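PDB 2C9K: pesticidal crystal protein Cry4Aa from Bacillus thuringiensis, which binds to midgut epithelial cells of insects, among them mosquito larvae, and promotes their colloid-osmotic lysis as a pore-forming delta-endotoxin. Local coordinates for residues T200-K209 against T224-M232; T234-N245 against Q256-Y264. All blocks are in the same frame, centred on the assembly; numbering follows the deposited sequence.

Contacts 1 and 2 follow one another along helix 222-240, their centres about 16 Å apart. Contact 1 pairs the first half of that helix with the end of helix 183-208, inside the N-terminal helical domain. Contact 2 takes over where the helix runs out and sets it against residues 256-264, the start of the middle domain. The two also touch directly: N226 ND2 and T230 OG1 lie 2.9 and 3.0 Å from Y264 O, both probable hydrogen bonds, and Y201 CE2 packs on L237 CD1. Helix 222-240 thus faces its helical neighbour in one contact and the next domain in the other, the centre of contact 2 lying about 4 Å from the centre of the chain.

Contact 1 (T200-K209 against T224-M232); sequences TYKKGLNLIK and TYNTYRTKM
Y228 enters the groove of the facing helix as a knob into a hole formed by Y201, G204, L205 and I208. Its ring is met at the edge by L205 CD1, which lies 3.6 Å from Y228 CD2, while its root is covered by I208, whose CD1 approaches Y228 CB to 3.5 Å. The phenol end lies against the backbone of G204, whose CA is 3.7 Å from Y228 OH. The Y228 hydroxyl lies near Y201 O, at best a weak hydrogen bond.

Next to the knob, toward the C-terminal end of segment 224-232, the Y201 and Y228 rings lie nearly parallel, with planes 11° apart, but they are slid so far past each other that they barely overlap and meet through Y201 CE1 and Y228 CE2. Y201 reaches across to the other helix because its chi1 of 168° sets CG trans to the backbone N, and its OH rests 3.4 Å from R229 CG. Toward the start of that segment, the methyl L205 CD1 sits over one face of the Y225 ring in a CH-pi contact, 4.1 Å from the centroid. I208 CG2 lies at the edge of the same ring, and K209 CB touches it obliquely.

Behind this layer, R229 bends at chi3 and turns its guanidinium away from the partner helix. R229 NH2 donates to an in-plane lone pair of N226 OD1 at 2.8 Å, nearly straight, while NH1 forms a salt bridge with E283.

The helices run antiparallel at 164°, with short-segment axes 9.6 Å apart. They belong to the helical bundle of the toxin's N-terminal domain: helix 46-58 packs on I208, T224, Y228 and M232, helix 129-137 packs on T200 and L207, and strand 262-267 meets N226 and T230.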
loop_
_atom_site.group_PDB
_atom_site.type_symbol
_atom_site.label_atom_id
_atom_site.label_comp_id
_atom_site.label_asym_id
_atom_site.label_seq_id
_atom_site.Cartn_x
_atom_site.Cartn_y
_atom_site.Cartn_z
ATOM N N THR A 200 -8.002 -14.215 4.374
ATOM C CA THR A 200 -9.339 -13.802 3.987
ATOM C C THR A 200 -9.317 -12.959 2.724
ATOM O O THR A 200 -10.183 -13.098 1.858
ATOM C CB THR A 200 -9.999 -13.011 5.124
ATOM O OG1 THR A 200 -9.943 -13.790 6.324
ATOM C CG2 THR A 200 -11.458 -12.705 4.796
ATOM N N TYR A 201 -8.319 -12.084 2.629
ATOM C CA TYR A 201 -8.162 -11.221 1.469
ATOM C C TYR A 201 -8.037 -12.070 0.212
ATOM O O TYR A 201 -8.585 -11.726 -0.836
ATOM C CB TYR A 201 -6.910 -10.338 1.608
ATOM C CG TYR A 201 -6.550 -9.651 0.312
ATOM C CD1 TYR A 201 -7.453 -8.786 -0.308
ATOM C CD2 TYR A 201 -5.353 -9.941 -0.346
ATOM C CE1 TYR A 201 -7.179 -8.235 -1.551
ATOM C CE2 TYR A 201 -5.068 -9.401 -1.587
ATOM C CZ TYR A 201 -5.988 -8.549 -2.186
ATOM O OH TYR A 201 -5.732 -8.020 -3.428
ATOM N N LYS A 202 -7.311 -13.178 0.310
ATOM C CA LYS A 202 -7.138 -14.050 -0.845
ATOM C C LYS A 202 -8.373 -14.920 -1.116
ATOM O O LYS A 202 -8.611 -15.341 -2.249
ATOM C CB LYS A 202 -5.875 -14.900 -0.670
ATOM C CG LYS A 202 -4.625 -14.039 -0.647
ATOM C CD LYS A 202 -3.347 -14.837 -0.600
ATOM C CE LYS A 202 -2.138 -13.889 -0.676
ATOM N NZ LYS A 202 -0.804 -14.582 -0.643
ATOM N N LYS A 203 -9.172 -15.176 -0.083
ATOM C CA LYS A 203 -10.377 -15.971 -0.276
ATOM C C LYS A 203 -11.315 -15.177 -1.155
ATOM O O LYS A 203 -12.049 -15.746 -1.964
ATOM C CB LYS A 203 -11.059 -16.288 1.056
ATOM C CG LYS A 203 -10.440 -17.459 1.785
ATOM C CD LYS A 203 -11.278 -17.884 2.980
ATOM C CE LYS A 203 -10.672 -19.106 3.662
ATOM N NZ LYS A 203 -11.405 -19.480 4.904
ATOM N N GLY A 204 -11.283 -13.856 -0.985
ATOM C CA GLY A 204 -12.131 -12.978 -1.773
ATOM C C GLY A 204 -11.612 -12.881 -3.192
ATOM O O GLY A 204 -12.377 -12.950 -4.158
ATOM N N LEU A 205 -10.296 -12.721 -3.307
ATOM C CA LEU A 205 -9.627 -12.623 -4.595
ATOM C C LEU A 205 -9.955 -13.883 -5.382
ATOM O O LEU A 205 -10.233 -13.826 -6.578
ATOM C CB LEU A 205 -8.111 -12.507 -4.386
ATOM C CG LEU A 205 -7.344 -11.430 -5.174
ATOM C CD1 LEU A 205 -8.059 -10.095 -5.107
ATOM C CD2 LEU A 205 -5.949 -11.298 -4.604
ATOM N N ASN A 206 -9.941 -15.020 -4.694
ATOM C CA ASN A 206 -10.231 -16.298 -5.324
ATOM C C ASN A 206 -11.716 -16.477 -5.594
ATOM O O ASN A 206 -12.106 -17.182 -6.521
ATOM C CB ASN A 206 -9.707 -17.438 -4.459
ATOM C CG ASN A 206 -10.139 -18.793 -4.966
ATOM O OD1 ASN A 206 -11.182 -19.314 -4.564
ATOM N ND2 ASN A 206 -9.347 -19.372 -5.865
ATOM N N LEU A 207 -12.552 -15.842 -4.784
ATOM C CA LEU A 207 -13.987 -15.932 -4.997
ATOM C C LEU A 207 -14.280 -15.301 -6.356
ATOM O O LEU A 207 -14.860 -15.928 -7.243
ATOM C CB LEU A 207 -14.737 -15.170 -3.901
ATOM C CG LEU A 207 -16.250 -15.038 -4.091
ATOM C CD1 LEU A 207 -16.879 -16.421 -4.135
ATOM C CD2 LEU A 207 -16.842 -14.198 -2.968
ATOM N N ILE A 208 -13.858 -14.055 -6.522
ATOM C CA ILE A 208 -14.082 -13.348 -7.773
ATOM C C ILE A 208 -13.494 -14.088 -8.965
ATOM O O ILE A 208 -14.173 -14.307 -9.961
ATOM C CB ILE A 208 -13.478 -11.926 -7.726
ATOM C CG1 ILE A 208 -14.150 -11.116 -6.611
ATOM C CG2 ILE A 208 -13.649 -11.246 -9.071
ATOM C CD1 ILE A 208 -13.649 -9.707 -6.478
ATOM N N LYS A 209 -12.230 -14.481 -8.854
ATOM C CA LYS A 209 -11.537 -15.166 -9.939
ATOM C C LYS A 209 -12.106 -16.542 -10.223
ATOM O O LYS A 209 -11.666 -17.230 -11.144
ATOM C CB LYS A 209 -10.052 -15.283 -9.600
ATOM C CG LYS A 209 -9.159 -15.656 -10.768
ATOM C CD LYS A 209 -7.702 -15.653 -10.330
ATOM C CE LYS A 209 -6.755 -15.945 -11.478
ATOM N NZ LYS A 209 -5.333 -15.906 -11.025
ATOM N N THR A 224 -13.682 -6.476 -11.782
ATOM C CA THR A 224 -14.216 -6.713 -10.448
ATOM C C THR A 224 -13.065 -7.155 -9.551
ATOM O O THR A 224 -12.955 -6.752 -8.406
ATOM C CB THR A 224 -15.307 -7.800 -10.498
ATOM O OG1 THR A 224 -16.414 -7.319 -11.276
ATOM C CG2 THR A 224 -15.768 -8.164 -9.098
ATOM N N TYR A 225 -12.203 -7.986 -10.114
ATOM C CA TYR A 225 -11.048 -8.506 -9.418
ATOM C C TYR A 225 -10.163 -7.323 -9.052
ATOM O O TYR A 225 -9.699 -7.193 -7.922
ATOM C CB TYR A 225 -10.296 -9.467 -10.352
ATOM C CG TYR A 225 -9.078 -10.112 -9.741
ATOM C CD1 TYR A 225 -9.152 -11.367 -9.139
ATOM C CD2 TYR A 225 -7.856 -9.454 -9.734
ATOM C CE1 TYR A 225 -8.037 -11.946 -8.546
ATOM C CE2 TYR A 225 -6.744 -10.020 -9.144
ATOM C CZ TYR A 225 -6.838 -11.263 -8.555
ATOM O OH TYR A 225 -5.715 -11.817 -7.994
ATOM N N ASN A 226 -9.942 -6.446 -10.019
ATOM C CA ASN A 226 -9.092 -5.292 -9.798
ATOM C C ASN A 226 -9.669 -4.289 -8.790
ATOM O O ASN A 226 -8.931 -3.732 -7.977
ATOM C CB ASN A 226 -8.816 -4.603 -11.135
ATOM C CG ASN A 226 -7.846 -3.459 -11.004
ATOM O OD1 ASN A 226 -6.657 -3.662 -10.744
ATOM N ND2 ASN A 226 -8.345 -2.237 -11.176
ATOM N N THR A 227 -10.977 -4.059 -8.837
ATOM C CA THR A 227 -11.594 -3.113 -7.918
ATOM C C THR A 227 -11.449 -3.604 -6.481
ATOM O O THR A 227 -11.049 -2.859 -5.586
ATOM C CB THR A 227 -13.093 -2.915 -8.240
ATOM O OG1 THR A 227 -13.229 -2.419 -9.573
ATOM C CG2 THR A 227 -13.721 -1.920 -7.284
ATOM N N TYR A 228 -11.775 -4.870 -6.270
ATOM C CA TYR A 228 -11.685 -5.462 -4.947
ATOM C C TYR A 228 -10.268 -5.333 -4.374
ATOM O O TYR A 228 -10.090 -5.148 -3.165
ATOM C CB TYR A 228 -12.081 -6.929 -5.019
ATOM C CG TYR A 228 -11.901 -7.649 -3.719
ATOM C CD1 TYR A 228 -12.761 -7.428 -2.645
ATOM C CD2 TYR A 228 -10.860 -8.555 -3.554
ATOM C CE1 TYR A 228 -12.590 -8.098 -1.446
ATOM C CE2 TYR A 228 -10.680 -9.229 -2.359
ATOM C CZ TYR A 228 -11.545 -9.002 -1.311
ATOM O OH TYR A 228 -11.356 -9.706 -0.141
ATOM N N ARG A 229 -9.273 -5.423 -5.256
ATOM C CA ARG A 229 -7.864 -5.329 -4.885
ATOM C C ARG A 229 -7.486 -3.907 -4.489
ATOM O O ARG A 229 -6.791 -3.678 -3.496
ATOM C CB ARG A 229 -6.985 -5.796 -6.055
ATOM C CG ARG A 229 -5.484 -5.611 -5.839
ATOM C CD ARG A 229 -4.676 -6.303 -6.925
ATOM N NE ARG A 229 -4.971 -5.785 -8.256
ATOM C CZ ARG A 229 -4.624 -6.401 -9.380
ATOM N NH1 ARG A 229 -3.971 -7.554 -9.336
ATOM N NH2 ARG A 229 -4.945 -5.872 -10.550
ATOM N N THR A 230 -7.949 -2.948 -5.274
ATOM C CA THR A 230 -7.659 -1.557 -4.994
ATOM C C THR A 230 -8.316 -1.109 -3.693
ATOM O O THR A 230 -7.686 -0.440 -2.878
ATOM C CB THR A 230 -8.142 -0.675 -6.141
ATOM O OG1 THR A 230 -7.452 -1.053 -7.339
ATOM C CG2 THR A 230 -7.877 0.787 -5.837
ATOM N N LYS A 231 -9.577 -1.483 -3.492
ATOM C CA LYS A 231 -10.298 -1.090 -2.281
ATOM C C LYS A 231 -9.722 -1.765 -1.046
ATOM O O LYS A 231 -9.500 -1.106 -0.034
ATOM C CB LYS A 231 -11.792 -1.429 -2.391
ATOM C CG LYS A 231 -12.476 -0.903 -3.645
ATOM C CD LYS A 231 -12.317 0.596 -3.790
ATOM C CE LYS A 231 -12.692 1.075 -5.196
ATOM N NZ LYS A 231 -14.165 1.135 -5.467
ATOM N N MET A 232 -9.475 -3.071 -1.130
ATOM C CA MET A 232 -8.937 -3.818 0.001
ATOM C C MET A 232 -7.476 -3.510 0.298
ATOM O O MET A 232 -7.026 -3.636 1.437
ATOM C CB MET A 232 -9.117 -5.320 -0.218
ATOM C CG MET A 232 -10.567 -5.764 -0.212
ATOM S SD MET A 232 -11.451 -5.283 1.294
ATOM C CE MET A 232 -12.257 -3.804 0.781
#

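Contact 2 (T234-N245 against Q256-Y264); sequences TAVLDLVALFPN and QSELTREIY
R261 grips the carboxylate of D238 side-on with two nitrogens, one for each oxygen. R261 NE donates to D238 OD1 over 2.8 Å at 175°, and R261 NH2 donates to D238 OD2 over 2.7 Å at 172°. Both oxygens use their syn lone pairs, and the carboxylate and guanidinium planes are only 13° apart, a nearly coplanar bidentate salt bridge that fixes the rotation of both groups. The first torsion of R261 puts CG between the backbone N and the carbonyl carbon, and the bend at chi2 then carries the guanidinium to the helix. R261 NH2 is also bonded to H432, so this nitrogen has a second anchor in the middle domain. The pairing probably favours a charged carboxylate at buried D238.

Apolar groups pack beside the bridge and extend away from it along the helix. L259 CD1 lies 3.5 Å from D238 CG, and its other methyl, CD2, reaches A241 CB at 3.9 Å and, more distantly, L242 CD2. Toward the strand, I263 CD1 meets T234 CG2, while I263 CG2 lies over one face of the R261 guanidinium.

The far end is held more loosely. S257 OG makes only a weak hydrogen bond to N245 OD1, at 3.4 Å, with L242 CD2 beside it. This end is nevertheless buried, for helix 5-16 covers L242 and S257, and Q473 touches N245 and S257. The more accessible side of the segment is carried by T260 and E262, which turn from the helix toward other parts of the chain.

A salt bridge to a buried aspartate, flanked by leucine and isoleucine, thus ties the last helix of the N-terminal bundle to the opening of the middle domain, at the domain junction of a three-domain Cry toxin.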
loop_
_atom_site.group_PDB
_atom_site.type_symbol
_atom_site.label_atom_id
_atom_site.label_comp_id
_atom_site.label_asym_id
_atom_site.label_seq_id
_atom_site.Cartn_x
_atom_site.Cartn_y
_atom_site.Cartn_z
ATOM N N THR A 234 -6.079 -0.551 0.091
ATOM C CA THR A 234 -6.122 0.683 0.860
ATOM C C THR A 234 -6.851 0.523 2.189
ATOM O O THR A 234 -6.694 1.349 3.086
ATOM C CB THR A 234 -6.808 1.804 0.071
ATOM O OG1 THR A 234 -8.201 1.513 -0.068
ATOM C CG2 THR A 234 -6.206 1.917 -1.298
ATOM N N ALA A 235 -7.653 -0.531 2.320
ATOM C CA ALA A 235 -8.391 -0.752 3.562
ATOM C C ALA A 235 -7.663 -1.723 4.480
ATOM O O ALA A 235 -7.353 -1.398 5.622
ATOM C CB ALA A 235 -9.793 -1.267 3.261
ATOM N N VAL A 236 -7.361 -2.908 3.973
ATOM C CA VAL A 236 -6.686 -3.908 4.780
ATOM C C VAL A 236 -5.168 -3.993 4.609
ATOM O O VAL A 236 -4.426 -3.600 5.499
ATOM C CB VAL A 236 -7.298 -5.297 4.525
ATOM C CG1 VAL A 236 -6.721 -6.323 5.498
ATOM C CG2 VAL A 236 -8.810 -5.211 4.662
ATOM N N LEU A 237 -4.708 -4.499 3.470
ATOM C CA LEU A 237 -3.274 -4.672 3.234
ATOM C C LEU A 237 -2.371 -3.513 3.665
ATOM O O LEU A 237 -1.305 -3.741 4.246
ATOM C CB LEU A 237 -3.024 -5.009 1.760
ATOM C CG LEU A 237 -3.874 -6.155 1.201
ATOM C CD1 LEU A 237 -3.331 -6.583 -0.153
ATOM C CD2 LEU A 237 -3.871 -7.322 2.170
ATOM N N ASP A 238 -2.782 -2.275 3.388
ATOM C CA ASP A 238 -1.965 -1.121 3.771
ATOM C C ASP A 238 -1.870 -1.055 5.279
ATOM O O ASP A 238 -0.814 -0.755 5.835
ATOM C CB ASP A 238 -2.552 0.196 3.233
ATOM C CG ASP A 238 -2.212 0.435 1.764
ATOM O OD1 ASP A 238 -1.369 -0.306 1.213
ATOM O OD2 ASP A 238 -2.781 1.371 1.160
ATOM N N LEU A 239 -2.977 -1.356 5.941
ATOM C CA LEU A 239 -3.019 -1.334 7.392
ATOM C C LEU A 239 -2.216 -2.521 7.949
ATOM O O LEU A 239 -1.446 -2.370 8.896
ATOM C CB LEU A 239 -4.476 -1.378 7.848
ATOM C CG LEU A 239 -4.832 -0.954 9.271
ATOM C CD1 LEU A 239 -4.167 0.384 9.634
ATOM C CD2 LEU A 239 -6.363 -0.861 9.365
ATOM N N VAL A 240 -2.373 -3.689 7.337
ATOM C CA VAL A 240 -1.661 -4.887 7.762
ATOM C C VAL A 240 -0.140 -4.773 7.603
ATOM O O VAL A 240 0.618 -5.376 8.363
ATOM C CB VAL A 240 -2.151 -6.118 6.966
ATOM C CG1 VAL A 240 -1.401 -7.376 7.406
ATOM C CG2 VAL A 240 -3.650 -6.286 7.159
ATOM N N ALA A 241 0.308 -4.011 6.608
ATOM C CA ALA A 241 1.742 -3.831 6.368
ATOM C C ALA A 241 2.441 -3.022 7.473
ATOM O O ALA A 241 3.658 -3.100 7.633
ATOM C CB ALA A 241 1.960 -3.162 5.019
ATOM N N LEU A 242 1.672 -2.255 8.239
ATOM C CA LEU A 242 2.246 -1.449 9.313
ATOM C C LEU A 242 2.214 -2.151 10.679
ATOM O O LEU A 242 2.903 -1.730 11.616
ATOM C CB LEU A 242 1.507 -0.115 9.415
ATOM C CG LEU A 242 1.426 0.663 8.106
ATOM C CD1 LEU A 242 0.495 1.864 8.272
ATOM C CD2 LEU A 242 2.821 1.103 7.690
ATOM N N PHE A 243 1.421 -3.217 10.783
ATOM C CA PHE A 243 1.285 -3.958 12.041
ATOM C C PHE A 243 2.607 -4.335 12.716
ATOM O O PHE A 243 2.732 -4.272 13.946
ATOM C CB PHE A 243 0.450 -5.220 11.810
ATOM C CG PHE A 243 -1.039 -4.965 11.687
ATOM C CD1 PHE A 243 -1.896 -5.978 11.255
ATOM C CD2 PHE A 243 -1.585 -3.735 12.038
ATOM C CE1 PHE A 243 -3.264 -5.771 11.177
ATOM C CE2 PHE A 243 -2.958 -3.521 11.962
ATOM C CZ PHE A 243 -3.799 -4.539 11.532
ATOM N N PRO A 244 3.619 -4.721 11.923
ATOM C CA PRO A 244 4.903 -5.097 12.516
ATOM C C PRO A 244 5.528 -3.969 13.305
ATOM O O PRO A 244 6.377 -4.199 14.149
ATOM C CB PRO A 244 5.740 -5.487 11.303
ATOM C CG PRO A 244 4.714 -5.996 10.338
ATOM C CD PRO A 244 3.634 -4.952 10.470
ATOM N N ASN A 245 5.116 -2.745 13.017
ATOM C CA ASN A 245 5.655 -1.588 13.723
ATOM C C ASN A 245 5.150 -1.585 15.160
ATOM O O ASN A 245 5.739 -0.947 16.031
ATOM C CB ASN A 245 5.231 -0.294 13.027
ATOM C CG ASN A 245 5.723 -0.207 11.589
ATOM O OD1 ASN A 245 5.433 0.763 10.885
ATOM N ND2 ASN A 245 6.472 -1.216 11.146
ATOM N N GLN A 256 9.807 5.015 10.733
ATOM C CA GLN A 256 9.279 5.715 9.575
ATOM C C GLN A 256 9.232 4.667 8.465
ATOM O O GLN A 256 10.267 4.180 8.020
ATOM C CB GLN A 256 10.187 6.881 9.178
ATOM C CG GLN A 256 9.640 7.737 8.047
ATOM C CD GLN A 256 8.231 8.235 8.329
ATOM O OE1 GLN A 256 7.266 7.463 8.319
ATOM N NE2 GLN A 256 8.105 9.533 8.585
ATOM N N SER A 257 8.033 4.299 8.033
ATOM C CA SER A 257 7.899 3.297 6.990
ATOM C C SER A 257 7.079 3.832 5.829
ATOM O O SER A 257 6.482 4.898 5.936
ATOM C CB SER A 257 7.225 2.050 7.556
ATOM O OG SER A 257 5.895 2.338 7.922
ATOM N N GLU A 258 7.056 3.091 4.723
ATOM C CA GLU A 258 6.297 3.500 3.546
ATOM C C GLU A 258 5.654 2.309 2.837
ATOM O O GLU A 258 6.019 1.161 3.069
ATOM C CB GLU A 258 7.202 4.280 2.585
ATOM C CG GLU A 258 8.410 3.516 2.036
ATOM C CD GLU A 258 9.434 4.439 1.351
ATOM O OE1 GLU A 258 10.222 3.951 0.513
ATOM O OE2 GLU A 258 9.465 5.652 1.660
ATOM N N LEU A 259 4.679 2.588 1.984
ATOM C CA LEU A 259 3.978 1.549 1.241
ATOM C C LEU A 259 4.354 1.739 -0.228
ATOM O O LEU A 259 4.039 2.777 -0.814
ATOM C CB LEU A 259 2.465 1.713 1.450
ATOM C CG LEU A 259 1.980 1.800 2.910
ATOM C CD1 LEU A 259 0.554 2.308 2.958
ATOM C CD2 LEU A 259 2.082 0.444 3.583
ATOM N N THR A 260 5.021 0.744 -0.820
ATOM C CA THR A 260 5.488 0.834 -2.216
ATOM C C THR A 260 4.617 0.210 -3.293
ATOM O O THR A 260 4.855 0.437 -4.478
ATOM C CB THR A 260 6.873 0.201 -2.397
ATOM O OG1 THR A 260 6.745 -1.221 -2.321
ATOM C CG2 THR A 260 7.835 0.682 -1.325
ATOM N N ARG A 261 3.626 -0.579 -2.891
ATOM C CA ARG A 261 2.722 -1.235 -3.846
ATOM C C ARG A 261 1.956 -0.287 -4.785
ATOM O O ARG A 261 1.688 0.871 -4.444
ATOM C CB ARG A 261 1.694 -2.071 -3.087
ATOM C CG ARG A 261 0.452 -1.295 -2.638
ATOM C CD ARG A 261 0.800 -0.147 -1.704
ATOM N NE ARG A 261 -0.384 0.552 -1.214
ATOM C CZ ARG A 261 -1.025 1.507 -1.880
ATOM N NH1 ARG A 261 -0.590 1.889 -3.078
ATOM N NH2 ARG A 261 -2.103 2.077 -1.349
ATOM N N GLU A 262 1.590 -0.794 -5.960
ATOM C CA GLU A 262 0.807 -0.013 -6.920
ATOM C C GLU A 262 -0.631 -0.516 -6.942
ATOM O O GLU A 262 -0.895 -1.686 -6.659
ATOM C CB GLU A 262 1.353 -0.144 -8.350
ATOM C CG GLU A 262 2.604 0.665 -8.665
ATOM C CD GLU A 262 2.968 0.656 -10.148
ATOM O OE1 GLU A 262 3.226 -0.425 -10.708
ATOM O OE2 GLU A 262 2.996 1.741 -10.757
ATOM N N ILE A 263 -1.565 0.371 -7.263
ATOM C CA ILE A 263 -2.964 -0.016 -7.388
ATOM C C ILE A 263 -3.449 0.652 -8.664
ATOM O O ILE A 263 -2.905 1.673 -9.069
ATOM C CB ILE A 263 -3.815 0.403 -6.165
ATOM C CG1 ILE A 263 -3.788 1.915 -5.977
ATOM C CG2 ILE A 263 -3.322 -0.338 -4.926
ATOM C CD1 ILE A 263 -4.647 2.382 -4.815
ATOM N N TYR A 264 -4.457 0.071 -9.306
ATOM C CA TYR A 264 -4.938 0.592 -10.583
ATOM C C TYR A 264 -6.424 0.893 -10.651
ATOM O O TYR A 264 -7.241 0.234 -10.008
ATOM C CB TYR A 264 -4.616 -0.406 -11.712
ATOM C CG TYR A 264 -3.209 -0.978 -11.704
ATOM C CD1 TYR A 264 -2.827 -1.924 -10.762
ATOM C CD2 TYR A 264 -2.263 -0.575 -12.648
ATOM C CE1 TYR A 264 -1.546 -2.459 -10.757
ATOM C CE2 TYR A 264 -0.979 -1.102 -12.653
ATOM C CZ TYR A 264 -0.623 -2.046 -11.704
ATOM O OH TYR A 264 0.656 -2.575 -11.691
#